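Local coordinates for extracellular serine protease (Aeromonas sobria, PDB 3WQB), which is a calcium-binding, furin-like serine endopeptidase that cuts peptide bonds after paired basic residues, one of them lysine, and probably acts as a potent virulence factor, at residues V76-L81 and N175-M180. The protein carries 1 engineered substitution. Numbering follows the deposited sequence.
Sequences VVDDGL and NQSYGM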
loop_
_atom_site.group_PDB
_atom_site.type_symbol
_atom_site.label_atom_id
_atom_site.label_comp_id
_atom_site.label_asym_id
_atom_site.label_seq_id
_atom_site.Cartn_x
_atom_site.Cartn_y
_atom_site.Cartn_z
ATOM N N VAL A 76 9.480 -3.307 -10.788
ATOM C CA VAL A 76 9.736 -2.554 -9.570
ATOM C C VAL A 76 9.529 -1.081 -9.877
ATOM O O VAL A 76 10.346 -0.444 -10.554
ATOM C CB VAL A 76 11.147 -2.850 -9.026
ATOM C CG1 VAL A 76 11.442 -2.021 -7.802
ATOM C CG2 VAL A 76 11.259 -4.332 -8.685
ATOM N N VAL A 77 8.395 -0.562 -9.420
ATOM C CA VAL A 77 8.007 0.825 -9.655
ATOM C C VAL A 77 8.420 1.586 -8.395
ATOM O O VAL A 77 7.791 1.488 -7.351
ATOM C CB VAL A 77 6.494 0.931 -9.961
ATOM C CG1 VAL A 77 6.101 2.367 -10.300
ATOM C CG2 VAL A 77 6.116 -0.015 -11.108
ATOM N N ASP A 78 9.528 2.305 -8.482
ATOM C CA ASP A 78 10.180 2.784 -7.268
ATOM C C ASP A 78 11.091 3.977 -7.583
ATOM O O ASP A 78 10.818 4.717 -8.520
ATOM C CB ASP A 78 10.931 1.614 -6.608
ATOM C CG ASP A 78 11.009 1.730 -5.104
ATOM O OD1 ASP A 78 11.775 2.584 -4.613
ATOM O OD2 ASP A 78 10.330 0.944 -4.402
ATOM N N ASP A 79 12.154 4.184 -6.804
ATOM C CA ASP A 79 13.001 5.365 -6.987
ATOM C C ASP A 79 14.114 5.169 -8.014
ATOM O O ASP A 79 14.840 6.109 -8.329
ATOM C CB ASP A 79 13.567 5.839 -5.641
ATOM C CG ASP A 79 14.636 4.907 -5.076
ATOM O OD1 ASP A 79 14.949 3.864 -5.699
ATOM O OD2 ASP A 79 15.195 5.240 -4.005
ATOM N N GLY A 80 14.225 3.960 -8.555
ATOM C CA GLY A 80 15.378 3.606 -9.371
ATOM C C GLY A 80 15.733 2.142 -9.237
ATOM O O GLY A 80 15.147 1.417 -8.429
ATOM N N LEU A 81 16.681 1.706 -10.058
ATOM C CA LEU A 81 17.221 0.359 -9.989
ATOM C C LEU A 81 18.587 0.386 -10.640
ATOM O O LEU A 81 18.705 0.730 -11.818
ATOM C CB LEU A 81 16.305 -0.634 -10.721
ATOM C CG LEU A 81 16.803 -2.075 -10.926
ATOM C CD1 LEU A 81 17.325 -2.730 -9.657
ATOM C CD2 LEU A 81 15.715 -2.938 -11.580
ATOM N N ASN A 175 5.409 -4.495 -8.253
ATOM C CA ASN A 175 5.808 -4.160 -6.896
ATOM C C ASN A 175 5.722 -2.665 -6.635
ATOM O O ASN A 175 6.390 -1.885 -7.307
ATOM C CB ASN A 175 7.233 -4.656 -6.644
ATOM C CG ASN A 175 7.645 -4.495 -5.203
ATOM O OD1 ASN A 175 7.584 -5.453 -4.431
ATOM N ND2 ASN A 175 8.051 -3.283 -4.823
ATOM N N GLN A 176 4.879 -2.277 -5.677
ATOM C CA GLN A 176 4.666 -0.866 -5.341
ATOM C C GLN A 176 4.996 -0.600 -3.872
ATOM O O GLN A 176 4.108 -0.591 -2.999
ATOM C CB GLN A 176 3.233 -0.452 -5.620
ATOM C CG GLN A 176 2.784 -0.722 -7.029
ATOM C CD GLN A 176 1.296 -0.603 -7.112
ATOM O OE1 GLN A 176 0.756 0.466 -7.437
ATOM N NE2 GLN A 176 0.607 -1.674 -6.716
ATOM N N SER A 177 6.287 -0.404 -3.609
ATOM C CA SER A 177 6.785 -0.149 -2.257
ATOM C C SER A 177 6.627 1.326 -1.888
ATOM O O SER A 177 7.580 1.971 -1.418
ATOM C CB SER A 177 8.248 -0.570 -2.160
ATOM O OG SER A 177 8.365 -1.983 -2.129
ATOM N N TYR A 178 5.426 1.857 -2.110
ATOM C CA TYR A 178 5.154 3.277 -1.915
ATOM C C TYR A 178 3.711 3.517 -1.494
ATOM O O TYR A 178 2.885 2.609 -1.544
ATOM C CB TYR A 178 5.506 4.090 -3.180
ATOM C CG TYR A 178 4.777 3.661 -4.435
ATOM C CD1 TYR A 178 3.431 4.004 -4.648
ATOM C CD2 TYR A 178 5.442 2.950 -5.433
ATOM C CE1 TYR A 178 2.759 3.619 -5.808
ATOM C CE2 TYR A 178 4.785 2.564 -6.597
ATOM C CZ TYR A 178 3.446 2.903 -6.777
ATOM O OH TYR A 178 2.790 2.524 -7.922
ATOM N N GLY A 179 3.429 4.741 -1.051
ATOM C CA GLY A 179 2.085 5.100 -0.654
ATOM C C GLY A 179 1.983 6.581 -0.376
ATOM O O GLY A 179 2.983 7.313 -0.429
ATOM N N MET A 180 0.766 7.007 -0.064
ATOM C CA MET A 180 0.481 8.406 0.175
ATOM C C MET A 180 -0.097 8.599 1.570
ATOM O O MET A 180 -1.180 8.100 1.868
ATOM C CB MET A 180 -0.484 8.932 -0.889
ATOM C CG MET A 180 -0.659 10.449 -0.827
ATOM S SD MET A 180 -1.758 11.060 -2.099
ATOM C CE MET A 180 -3.263 10.350 -1.525
HETATM O O HOH W 1 8.379 -0.508 -5.530
#
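Val77 and Asn175 join their backbones where the two strands still run side by side: Val77 N donates to Asn175 O over 3.2 Å, in the parallel bridge that pairs Val76 with Asn175. Past it the chains splay, CA atoms standing 6.7 Å apart at Asp78 and Ser177.

A buried water fills the next rung. It is hydrogen-bonded to Val77 O and to Asp78 OD2 (2.7 Å from the water oxygen) and accepts from Ser177 N and from Asn175 ND2 (2.9 Å), thus bridging strands too far apart for direct pairing. Asparagine suits this place because its amide works at both ends: ND2 also reaches Ser177 OG at 3.0 Å, close to the amide plane, while OD1, which can only accept, is hydrogen-bonded to Ser343 OG of helix 335-352.

The strands are neighbours in the central parallel sheet of the subtilisin-type domain, and Asp78, just past the C-terminal end of strand 73-77, is the predicted charge-relay aspartate. Its OD1 is hydrogen-bonded to His115 and also receives its own neighbour's Asp79 N, on the anti side, which should help fix the carboxylate's rotation. OD2 lies 3.4 Å from Ser177 CB; the small serine side chain probably allows this approach, and Ser177 OG bonds to the backbone of Ala336, the engineered residue at the predicted nucleophile position.

The apolar contact is made by Val77 and Tyr178. Branched Val77 suits a strand and offers the ring a methyl: CG1, anti to the backbone N (chi1 -176°), rests 3.9 Å from Tyr178 CE2. The flat tyrosine ring, following the inverse gamma turn centred on Ser177, can take Val77 O at its edge, 3.3 Å from CE2, while one face lies against Gln176 CB; Trp158 and Leu162 of helix 155-164 pack around the pair.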